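Local atomic coordinates of type III restriction-modification enzyme EcoP15I Mod subunit (Escherichia coli, PDB entry 4ZCF), a protein that methylates the second adenine of the DNA site 5'-CAGCAG-3' with S-adenosyl-L-methionine and serves as the modification subunit of a type III restriction enzyme. Residues 300-305 and 382-387; 426-431 and 452-457; 55-58 and 62-65. All blocks are in the same frame, centred on the assembly; numbering follows the deposited sequence.

Interaction 1 (300-305 and 382-387). With nucleotides of chain E.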
loop_
_atom_site.group_PDB
_atom_site.type_symbol
_atom_site.label_atom_id
_atom_site.label_comp_id
_atom_site.label_asym_id
_atom_site.label_seq_id
_atom_site.Cartn_x
_atom_site.Cartn_y
_atom_site.Cartn_z
ATOM N N LEU A 300 23.365 -28.101 -1.020
ATOM C CA LEU A 300 23.834 -26.733 -0.879
ATOM C C LEU A 300 23.019 -25.611 -1.469
ATOM O O LEU A 300 23.403 -24.457 -1.261
ATOM C CB LEU A 300 25.327 -26.617 -1.262
ATOM C CG LEU A 300 26.288 -27.556 -0.485
ATOM C CD1 LEU A 300 27.723 -27.410 -0.952
ATOM C CD2 LEU A 300 26.165 -27.388 1.026
ATOM N N TRP A 301 21.874 -25.866 -2.064
ATOM C CA TRP A 301 21.142 -24.827 -2.758
ATOM C C TRP A 301 20.782 -23.756 -1.760
ATOM O O TRP A 301 20.399 -24.094 -0.680
ATOM C CB TRP A 301 19.871 -25.419 -3.368
ATOM C CG TRP A 301 19.052 -24.437 -4.087
ATOM C CD1 TRP A 301 19.143 -24.103 -5.373
ATOM C CD2 TRP A 301 18.036 -23.630 -3.540
ATOM N NE1 TRP A 301 18.253 -23.152 -5.678
ATOM C CE2 TRP A 301 17.557 -22.834 -4.559
ATOM C CE3 TRP A 301 17.482 -23.502 -2.273
ATOM C CZ2 TRP A 301 16.557 -21.922 -4.365
ATOM C CZ3 TRP A 301 16.511 -22.596 -2.080
ATOM C CH2 TRP A 301 16.046 -21.819 -3.114
ATOM N N PRO A 302 20.907 -22.386 -2.079
ATOM C CA PRO A 302 21.220 -22.068 -3.478
ATOM C C PRO A 302 22.676 -21.791 -3.778
ATOM O O PRO A 302 22.985 -21.127 -4.732
ATOM C CB PRO A 302 20.443 -20.779 -3.739
ATOM C CG PRO A 302 19.902 -20.316 -2.469
ATOM C CD PRO A 302 20.667 -21.014 -1.425
ATOM N N LEU A 303 23.548 -22.222 -2.895
ATOM C CA LEU A 303 25.001 -22.027 -2.962
ATOM C C LEU A 303 25.776 -23.260 -3.438
ATOM O O LEU A 303 26.943 -23.461 -3.066
ATOM C CB LEU A 303 25.549 -21.459 -1.634
ATOM C CG LEU A 303 24.924 -20.137 -1.084
ATOM C CD1 LEU A 303 25.873 -19.472 -0.108
ATOM C CD2 LEU A 303 24.586 -19.112 -2.204
ATOM N N ASP A 304 25.132 -24.043 -4.331
ATOM C CA ASP A 304 25.631 -25.296 -4.922
ATOM C C ASP A 304 26.737 -25.157 -5.969
ATOM O O ASP A 304 27.189 -26.169 -6.489
ATOM C CB ASP A 304 24.469 -26.132 -5.486
ATOM C CG ASP A 304 23.667 -25.421 -6.555
ATOM O OD1 ASP A 304 22.734 -24.655 -6.190
ATOM O OD2 ASP A 304 23.964 -25.630 -7.754
ATOM N N ARG A 305 27.141 -23.916 -6.298
ATOM C CA ARG A 305 28.222 -23.586 -7.236
ATOM C C ARG A 305 29.374 -22.825 -6.517
ATOM O O ARG A 305 30.176 -22.141 -7.153
ATOM C CB ARG A 305 27.684 -22.830 -8.458
ATOM C CG ARG A 305 26.806 -23.677 -9.351
ATOM C CD ARG A 305 26.488 -22.952 -10.672
ATOM N NE ARG A 305 25.318 -23.549 -11.333
ATOM C CZ ARG A 305 24.916 -23.287 -12.574
ATOM N NH1 ARG A 305 25.616 -22.469 -13.347
ATOM N NH2 ARG A 305 23.810 -23.841 -13.051
ATOM N N LYS A 382 30.205 -16.172 2.752
ATOM C CA LYS A 382 29.955 -15.429 3.989
ATOM C C LYS A 382 29.175 -14.146 3.710
ATOM O O LYS A 382 28.440 -13.675 4.588
ATOM C CB LYS A 382 31.276 -15.113 4.723
ATOM C CG LYS A 382 32.284 -14.273 3.933
ATOM C CD LYS A 382 33.516 -14.008 4.766
ATOM C CE LYS A 382 34.694 -13.483 3.971
ATOM N NZ LYS A 382 34.422 -12.145 3.380
ATOM N N ASP A 383 29.351 -13.595 2.480
ATOM C CA ASP A 383 28.719 -12.384 1.968
ATOM C C ASP A 383 27.326 -12.614 1.345
ATOM O O ASP A 383 26.764 -11.684 0.769
ATOM C CB ASP A 383 29.676 -11.637 1.018
ATOM C CG ASP A 383 30.822 -10.966 1.761
ATOM O OD1 ASP A 383 30.551 -10.216 2.714
ATOM O OD2 ASP A 383 31.989 -11.218 1.406
ATOM N N TYR A 384 26.762 -13.837 1.506
ATOM C CA TYR A 384 25.455 -14.245 1.004
ATOM C C TYR A 384 24.333 -13.690 1.880
ATOM O O TYR A 384 24.374 -13.788 3.120
ATOM C CB TYR A 384 25.347 -15.778 0.865
ATOM C CG TYR A 384 23.964 -16.256 0.470
ATOM C CD1 TYR A 384 23.456 -16.010 -0.805
ATOM C CD2 TYR A 384 23.151 -16.933 1.378
ATOM C CE1 TYR A 384 22.169 -16.410 -1.162
ATOM C CE2 TYR A 384 21.857 -17.331 1.034
ATOM C CZ TYR A 384 21.370 -17.060 -0.236
ATOM O OH TYR A 384 20.100 -17.449 -0.588
ATOM N N LYS A 385 23.334 -13.100 1.211
ATOM C CA LYS A 385 22.168 -12.476 1.813
ATOM C C LYS A 385 20.942 -13.111 1.198
ATOM O O LYS A 385 20.845 -13.159 -0.017
ATOM C CB LYS A 385 22.216 -10.957 1.602
ATOM C CG LYS A 385 23.421 -10.287 2.311
ATOM C CD LYS A 385 23.067 -8.978 3.033
ATOM C CE LYS A 385 22.235 -9.133 4.295
ATOM N NZ LYS A 385 22.095 -7.853 5.044
ATOM N N GLN A 386 20.063 -13.701 2.025
ATOM C CA GLN A 386 18.882 -14.434 1.565
ATOM C C GLN A 386 17.741 -13.486 1.330
ATOM O O GLN A 386 17.357 -12.750 2.240
ATOM C CB GLN A 386 18.508 -15.545 2.579
ATOM C CG GLN A 386 17.263 -16.405 2.268
ATOM C CD GLN A 386 17.407 -17.330 1.089
ATOM O OE1 GLN A 386 16.709 -17.193 0.073
ATOM N NE2 GLN A 386 18.295 -18.314 1.198
ATOM N N LYS A 387 17.213 -13.497 0.100
ATOM C CA LYS A 387 16.070 -12.698 -0.370
ATOM C C LYS A 387 14.727 -13.414 -0.081
ATOM O O LYS A 387 14.698 -14.625 0.224
ATOM C CB LYS A 387 16.187 -12.480 -1.900
ATOM C CG LYS A 387 15.947 -13.758 -2.708
ATOM C CD LYS A 387 16.162 -13.594 -4.179
ATOM C CE LYS A 387 15.668 -14.808 -4.913
ATOM N NZ LYS A 387 16.633 -15.278 -5.936
ATOM P P DT E 17 19.740 -20.970 -8.047
ATOM O OP1 DT E 17 18.319 -21.232 -7.714
ATOM O OP2 DT E 17 20.780 -22.000 -7.781
ATOM O "O5'" DT E 17 19.807 -20.691 -9.635
ATOM C "C5'" DT E 17 18.734 -20.298 -10.513
ATOM C "C4'" DT E 17 18.888 -20.977 -11.864
ATOM O "O4'" DT E 17 19.829 -20.304 -12.720
ATOM C "C3'" DT E 17 19.329 -22.442 -11.921
ATOM O "O3'" DT E 17 18.759 -22.969 -13.103
ATOM C "C2'" DT E 17 20.854 -22.368 -12.085
ATOM C "C1'" DT E 17 20.967 -21.116 -12.953
ATOM N N1 DT E 17 22.229 -20.297 -12.940
ATOM C C2 DT E 17 22.509 -19.643 -14.118
ATOM O O2 DT E 17 21.748 -19.687 -15.091
ATOM N N3 DT E 17 23.720 -18.977 -14.128
ATOM C C4 DT E 17 24.627 -18.864 -13.084
ATOM O O4 DT E 17 25.628 -18.141 -13.200
ATOM C C5 DT E 17 24.288 -19.615 -11.906
ATOM C C7 DT E 17 25.191 -19.528 -10.720
ATOM C C6 DT E 17 23.137 -20.313 -11.889
ATOM P P DG E 18 17.890 -24.284 -13.195
ATOM O OP1 DG E 18 16.541 -23.985 -12.670
ATOM O OP2 DG E 18 18.727 -25.423 -12.767
ATOM O "O5'" DG E 18 17.751 -24.451 -14.775
ATOM C "C5'" DG E 18 16.845 -23.741 -15.605
ATOM C "C4'" DG E 18 17.274 -23.911 -17.046
ATOM O "O4'" DG E 18 18.558 -23.255 -17.271
ATOM C "C3'" DG E 18 17.481 -25.347 -17.461
ATOM O "O3'" DG E 18 16.802 -25.504 -18.723
ATOM C "C2'" DG E 18 19.012 -25.542 -17.506
ATOM C "C1'" DG E 18 19.554 -24.134 -17.766
ATOM N N9 DG E 18 20.772 -23.747 -17.056
ATOM C C8 DG E 18 21.049 -23.977 -15.735
ATOM N N7 DG E 18 22.171 -23.459 -15.310
ATOM C C5 DG E 18 22.665 -22.811 -16.422
ATOM C C6 DG E 18 23.871 -22.074 -16.563
ATOM O O6 DG E 18 24.760 -21.859 -15.703
ATOM N N1 DG E 18 24.010 -21.583 -17.864
ATOM C C2 DG E 18 23.120 -21.786 -18.894
ATOM N N2 DG E 18 23.430 -21.227 -20.068
ATOM N N3 DG E 18 21.985 -22.463 -18.762
ATOM C C4 DG E 18 21.819 -22.964 -17.503
ATOM P P DC E 16 24.473 -15.995 -5.422
ATOM O OP1 DC E 16 24.266 -15.337 -4.108
ATOM O OP2 DC E 16 25.818 -16.475 -5.807
ATOM O "O5'" DC E 16 23.432 -17.210 -5.568
ATOM C "C5'" DC E 16 22.003 -17.068 -5.498
ATOM C "C4'" DC E 16 21.267 -17.574 -6.736
ATOM O "O4'" DC E 16 21.512 -16.728 -7.879
ATOM C "C3'" DC E 16 21.463 -19.006 -7.229
ATOM O "O3'" DC E 16 20.141 -19.541 -7.464
ATOM C "C2'" DC E 16 22.279 -18.838 -8.517
ATOM C "C1'" DC E 16 21.696 -17.528 -9.033
ATOM N N1 DC E 16 22.483 -16.803 -10.073
ATOM C C2 DC E 16 21.904 -16.594 -11.343
ATOM O O2 DC E 16 20.758 -17.029 -11.582
ATOM N N3 DC E 16 22.652 -15.935 -12.295
ATOM C C4 DC E 16 23.917 -15.536 -12.024
ATOM N N4 DC E 16 24.589 -14.912 -12.990
ATOM C C5 DC E 16 24.534 -15.736 -10.749
ATOM C C6 DC E 16 23.772 -16.357 -9.815
#
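L303 and Y384 lie where the two loops run closest, with their CA atoms 8.7 Å apart. L303 sets CD2 over one face of the Y384 ring, 3.9 Å from its centroid and 23° off the normal, a CH-pi contact. P302 meets the far end of the same ring: its CG is 3.4 Å from Y384 OH, and the two side chains cross at about a right angle. The edge of the Y384 ring also faces OP1 of DC16 of the bound DNA, chain E. Both segments belong to the DNA-reading part of this N6-adenine methyltransferase, probably its target recognition domain. A cis peptide precedes P302, and P302 CB sits over the centre of the W301 ring. NE1 of W301 donates to OP1 of DT17 of chain E at 2.8 Å, a hold on the DNA backbone. R305 reads a base instead. Its chain is extended from CG to NE and carries the guanidinium into the major groove. R305 NH1 donates to O6 of DG18 of chain E at 2.6 Å, almost straight at 175°, and R305 NH2 donates to N7 of DG18 at 2.8 Å, the classic two-pronged arginine-guanine pairing. C6 of DT17 of chain E lies 3.5 Å above one face of the R305 guanidinium. A leucine in place of R305 would probably leave O6 and N7 of DG18 without these two donors.

Interaction 2 (426-431 and 452-457); sequences LISFAC and FNLNNK
I427 and L454 join two helices that flank the Rossmann-like sheet of the methyltransferase, 420-430 and 446-455. The contact is small, with 118 Å² buried in all. The CA atoms of S428 and L454 are 8.3 Å apart, and L454 spans most of that gap. Its two methyls part company. L454 CD1 lies 3.8 Å from I427 CG2 and almost as near to I427 CB. L454 CD2 goes the other way and stops 3.6 Å from S428 OG. I427 offers its methyl because CG2 is anti to its backbone N, while CG1 (chi1 -63°) takes the place beside that N. Helix 446-455 is the crossover of a beta-alpha-beta unit, between the parallel strands 434-439 and 461-468. Helix 420-430 leads into the first of these strands. I427 and L454 both also touch Y462 of strand 461-468, and I427 reaches M119 of strand 117-122, so the sheet closes the floor under the pair. The hydroxyl of S428 is not left bare against the leucine methyl. It bonds E424 O, one turn back in its own helix. The contact sits where these strands begin, whereas residues 123-126, predicted to bind S-adenosyl methionine, follow the far end of strand 117-122.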
loop_
_atom_site.group_PDB
_atom_site.type_symbol
_atom_site.label_atom_id
_atom_site.label_comp_id
_atom_site.label_asym_id
_atom_site.label_seq_id
_atom_site.Cartn_x
_atom_site.Cartn_y
_atom_site.Cartn_z
ATOM N N LEU A 426 8.510 -14.394 7.164
ATOM C CA LEU A 426 7.897 -13.095 6.864
ATOM C C LEU A 426 8.162 -12.098 7.978
ATOM O O LEU A 426 8.448 -10.937 7.687
ATOM C CB LEU A 426 6.379 -13.176 6.622
ATOM C CG LEU A 426 5.767 -14.365 5.887
ATOM C CD1 LEU A 426 4.252 -14.209 5.822
ATOM C CD2 LEU A 426 6.367 -14.549 4.499
ATOM N N ILE A 427 8.067 -12.534 9.252
ATOM C CA ILE A 427 8.395 -11.674 10.403
ATOM C C ILE A 427 9.890 -11.297 10.355
ATOM O O ILE A 427 10.224 -10.114 10.470
ATOM C CB ILE A 427 7.948 -12.255 11.768
ATOM C CG1 ILE A 427 6.405 -12.384 11.831
ATOM C CG2 ILE A 427 8.484 -11.386 12.923
ATOM C CD1 ILE A 427 5.837 -13.115 13.043
ATOM N N SER A 428 10.770 -12.278 10.101
ATOM C CA SER A 428 12.213 -12.018 9.973
ATOM C C SER A 428 12.534 -11.007 8.861
ATOM O O SER A 428 13.392 -10.157 9.081
ATOM C CB SER A 428 12.998 -13.309 9.754
ATOM O OG SER A 428 12.825 -14.230 10.818
ATOM N N PHE A 429 11.873 -11.112 7.667
ATOM C CA PHE A 429 12.113 -10.182 6.536
ATOM C C PHE A 429 11.585 -8.778 6.818
ATOM O O PHE A 429 12.380 -7.823 6.774
ATOM C CB PHE A 429 11.528 -10.703 5.203
ATOM C CG PHE A 429 12.341 -11.791 4.549
ATOM C CD1 PHE A 429 13.632 -11.544 4.102
ATOM C CD2 PHE A 429 11.830 -13.076 4.415
ATOM C CE1 PHE A 429 14.401 -12.560 3.541
ATOM C CE2 PHE A 429 12.610 -14.109 3.882
ATOM C CZ PHE A 429 13.883 -13.839 3.425
ATOM N N ALA A 430 10.248 -8.650 7.095
ATOM C CA ALA A 430 9.608 -7.347 7.318
ATOM C C ALA A 430 10.222 -6.579 8.470
ATOM O O ALA A 430 10.663 -5.439 8.281
ATOM C CB ALA A 430 8.099 -7.493 7.487
ATOM N N CYS A 431 10.318 -7.224 9.636
ATOM C CA CYS A 431 10.902 -6.652 10.845
ATOM C C CYS A 431 12.379 -7.031 10.884
ATOM O O CYS A 431 12.751 -8.057 10.326
ATOM C CB CYS A 431 10.167 -7.193 12.064
ATOM S SG CYS A 431 8.378 -6.926 12.040
ATOM N N PHE A 452 7.359 -16.167 20.101
ATOM C CA PHE A 452 8.040 -16.896 21.191
ATOM C C PHE A 452 9.284 -17.600 20.643
ATOM O O PHE A 452 10.369 -17.339 21.156
ATOM C CB PHE A 452 7.103 -17.891 21.925
ATOM C CG PHE A 452 5.998 -17.297 22.789
ATOM C CD1 PHE A 452 6.235 -16.181 23.592
ATOM C CD2 PHE A 452 4.740 -17.894 22.848
ATOM C CE1 PHE A 452 5.240 -15.672 24.435
ATOM C CE2 PHE A 452 3.736 -17.365 23.673
ATOM C CZ PHE A 452 3.997 -16.259 24.461
ATOM N N ASN A 453 9.155 -18.396 19.546
ATOM C CA ASN A 453 10.293 -19.089 18.904
ATOM C C ASN A 453 11.368 -18.143 18.372
ATOM O O ASN A 453 12.551 -18.461 18.461
ATOM C CB ASN A 453 9.833 -19.959 17.733
ATOM C CG ASN A 453 8.915 -21.105 18.045
ATOM O OD1 ASN A 453 8.406 -21.759 17.131
ATOM N ND2 ASN A 453 8.658 -21.371 19.319
ATOM N N LEU A 454 10.957 -17.024 17.738
ATOM C CA LEU A 454 11.914 -16.075 17.183
ATOM C C LEU A 454 12.724 -15.380 18.273
ATOM O O LEU A 454 13.933 -15.367 18.185
ATOM C CB LEU A 454 11.250 -15.085 16.202
ATOM C CG LEU A 454 10.796 -15.645 14.828
ATOM C CD1 LEU A 454 9.793 -14.693 14.127
ATOM C CD2 LEU A 454 11.984 -15.968 13.911
ATOM N N ASN A 455 12.067 -14.854 19.320
ATOM C CA ASN A 455 12.674 -14.167 20.469
ATOM C C ASN A 455 13.707 -14.970 21.252
ATOM O O ASN A 455 14.646 -14.374 21.778
ATOM C CB ASN A 455 11.604 -13.621 21.396
ATOM C CG ASN A 455 10.953 -12.336 20.940
ATOM O OD1 ASN A 455 11.112 -11.863 19.809
ATOM N ND2 ASN A 455 10.222 -11.728 21.840
ATOM N N ASN A 456 13.570 -16.268 21.312
ATOM C CA ASN A 456 14.501 -17.061 22.073
ATOM C C ASN A 456 15.567 -17.616 21.209
ATOM O O ASN A 456 16.270 -18.490 21.597
ATOM C CB ASN A 456 13.817 -18.153 22.904
ATOM C CG ASN A 456 13.242 -19.226 22.066
ATOM O OD1 ASN A 456 13.382 -19.207 20.870
ATOM N ND2 ASN A 456 12.604 -20.164 22.678
ATOM N N LYS A 457 15.647 -17.122 20.001
ATOM C CA LYS A 457 16.894 -16.896 19.333
ATOM C C LYS A 457 17.023 -15.439 19.044
ATOM O O LYS A 457 16.271 -14.944 18.266
ATOM C CB LYS A 457 16.799 -17.640 18.014
ATOM C CG LYS A 457 17.742 -17.196 16.923
ATOM C CD LYS A 457 17.078 -16.195 16.017
ATOM C CE LYS A 457 15.973 -16.812 15.225
ATOM N NZ LYS A 457 15.289 -15.640 14.674
#

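Interaction 3 (55-58 and 62-65); sequences SYSL and GKSY
K63 reaches from the first turn of helix 63-71 to L58 on strand 57-60, and a single hydrogen bond joins them. K63 NZ donates to L58 O at 2.9 Å. It comes in almost in line with the carbonyl bond, at 166°. The reach comes from a fully stretched chain. CG is anti to the backbone N (chi1 -168°), and each later torsion is extended as well. The backbones can therefore stay well apart, with the CA atoms of L58 and K63 9.5 Å from each other.

Looser contacts surround the bond. CD and CE of K63 each pass 3.9 Å from L58 O, so the end of the aliphatic chain lies beside the carbonyl it serves. S57 OG is also 3.9 Å from K63 NZ, too far to share the load. That hydroxyl is bonded to N59 OD1 instead.

The turn itself depends on backbone shape. G62 holds the N-cap position before helix 63-71 with a positive phi of 118°. A CB at these angles would run into the carbonyl O of the preceding residue. The result is a short strand-turn-helix link, with the lysine tying its two ends together.

The strand side of this link lies in the dimer interface. S57 and L58 pair antiparallel with a strand of the second Mod subunit, and S55 OG bonds N207 of the restriction subunit.

The K63 side chain packs on E213 and comes within about 5 Å of a bound manganese ion, which may bear on the charge of the amine. Between strand and helix the only hydrogen bond is the nearly straight one to L58 O, so the polar hold across this turn rests on one amine and one carbonyl.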
loop_
_atom_site.group_PDB
_atom_site.type_symbol
_atom_site.label_atom_id
_atom_site.label_comp_id
_atom_site.label_asym_id
_atom_site.label_seq_id
_atom_site.Cartn_x
_atom_site.Cartn_y
_atom_site.Cartn_z
ATOM N N SER A 55 -16.897 5.105 -13.851
ATOM C CA SER A 55 -15.569 5.340 -13.287
ATOM C C SER A 55 -14.910 4.032 -12.856
ATOM O O SER A 55 -15.598 3.017 -12.733
ATOM C CB SER A 55 -15.627 6.333 -12.129
ATOM O OG SER A 55 -16.237 5.792 -10.970
ATOM N N TYR A 56 -13.574 4.049 -12.648
ATOM C CA TYR A 56 -12.837 2.853 -12.249
ATOM C C TYR A 56 -13.088 2.591 -10.786
ATOM O O TYR A 56 -12.629 3.383 -9.971
ATOM C CB TYR A 56 -11.318 2.967 -12.568
ATOM C CG TYR A 56 -10.558 1.740 -12.130
ATOM C CD1 TYR A 56 -10.732 0.517 -12.779
ATOM C CD2 TYR A 56 -9.751 1.767 -10.992
ATOM C CE1 TYR A 56 -10.103 -0.644 -12.315
ATOM C CE2 TYR A 56 -9.119 0.616 -10.518
ATOM C CZ TYR A 56 -9.302 -0.591 -11.174
ATOM O OH TYR A 56 -8.657 -1.713 -10.690
ATOM N N SER A 57 -13.837 1.513 -10.440
ATOM C CA SER A 57 -14.160 1.235 -9.042
ATOM C C SER A 57 -14.691 -0.166 -8.721
ATOM O O SER A 57 -15.526 -0.716 -9.450
ATOM C CB SER A 57 -15.185 2.258 -8.545
ATOM O OG SER A 57 -15.397 2.192 -7.142
ATOM N N LEU A 58 -14.286 -0.686 -7.547
ATOM C CA LEU A 58 -14.843 -1.915 -6.975
ATOM C C LEU A 58 -15.999 -1.406 -6.075
ATOM O O LEU A 58 -15.778 -0.685 -5.091
ATOM C CB LEU A 58 -13.811 -2.718 -6.153
ATOM C CG LEU A 58 -14.344 -3.963 -5.411
ATOM C CD1 LEU A 58 -14.615 -5.119 -6.383
ATOM C CD2 LEU A 58 -13.380 -4.410 -4.322
ATOM N N GLY A 62 -23.285 -2.340 0.497
ATOM C CA GLY A 62 -22.721 -2.478 1.838
ATOM C C GLY A 62 -21.427 -1.705 2.023
ATOM O O GLY A 62 -20.904 -1.636 3.139
ATOM N N LYS A 63 -20.914 -1.084 0.932
ATOM C CA LYS A 63 -19.728 -0.238 0.959
ATOM C C LYS A 63 -19.974 0.958 1.870
ATOM O O LYS A 63 -19.087 1.307 2.655
ATOM C CB LYS A 63 -19.347 0.223 -0.462
ATOM C CG LYS A 63 -17.965 0.854 -0.542
ATOM C CD LYS A 63 -17.437 0.983 -1.969
ATOM C CE LYS A 63 -16.094 1.698 -1.966
ATOM N NZ LYS A 63 -15.367 1.559 -3.255
ATOM N N SER A 64 -21.181 1.584 1.768
ATOM C CA SER A 64 -21.587 2.727 2.603
ATOM C C SER A 64 -21.750 2.312 4.056
ATOM O O SER A 64 -21.437 3.108 4.944
ATOM C CB SER A 64 -22.858 3.398 2.072
ATOM O OG SER A 64 -23.882 2.486 1.703
ATOM N N TYR A 65 -22.219 1.058 4.288
ATOM C CA TYR A 65 -22.380 0.406 5.590
ATOM C C TYR A 65 -21.007 0.106 6.215
ATOM O O TYR A 65 -20.842 0.304 7.423
ATOM C CB TYR A 65 -23.210 -0.896 5.454
ATOM C CG TYR A 65 -23.532 -1.580 6.771
ATOM C CD1 TYR A 65 -24.584 -1.141 7.569
ATOM C CD2 TYR A 65 -22.814 -2.694 7.196
ATOM C CE1 TYR A 65 -24.887 -1.767 8.778
ATOM C CE2 TYR A 65 -23.125 -3.345 8.390
ATOM C CZ TYR A 65 -24.156 -2.872 9.185
ATOM O OH TYR A 65 -24.475 -3.504 10.364
#

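In the fold
Along the chain interaction 3 comes first, then interaction 1, then interaction 2. Interactions 1 and 2 have centres 21 Å apart and touch: F429 of helix 420-430 packs against the backbone oxygens of Q386 and K387. The DNA-reading loops are thus joined directly to the core of the methyltransferase, beside its mixed sheet. Interaction 3 stands apart, 46 Å from interaction 1 and 37 Å from interaction 2 between centres. It touches neither. Interactions 1 and 3 both meet the second Mod subunit, so the dimer interface is reached at two well-separated places. Interaction 2 touches no other protein chain and lies within the fold of one subunit.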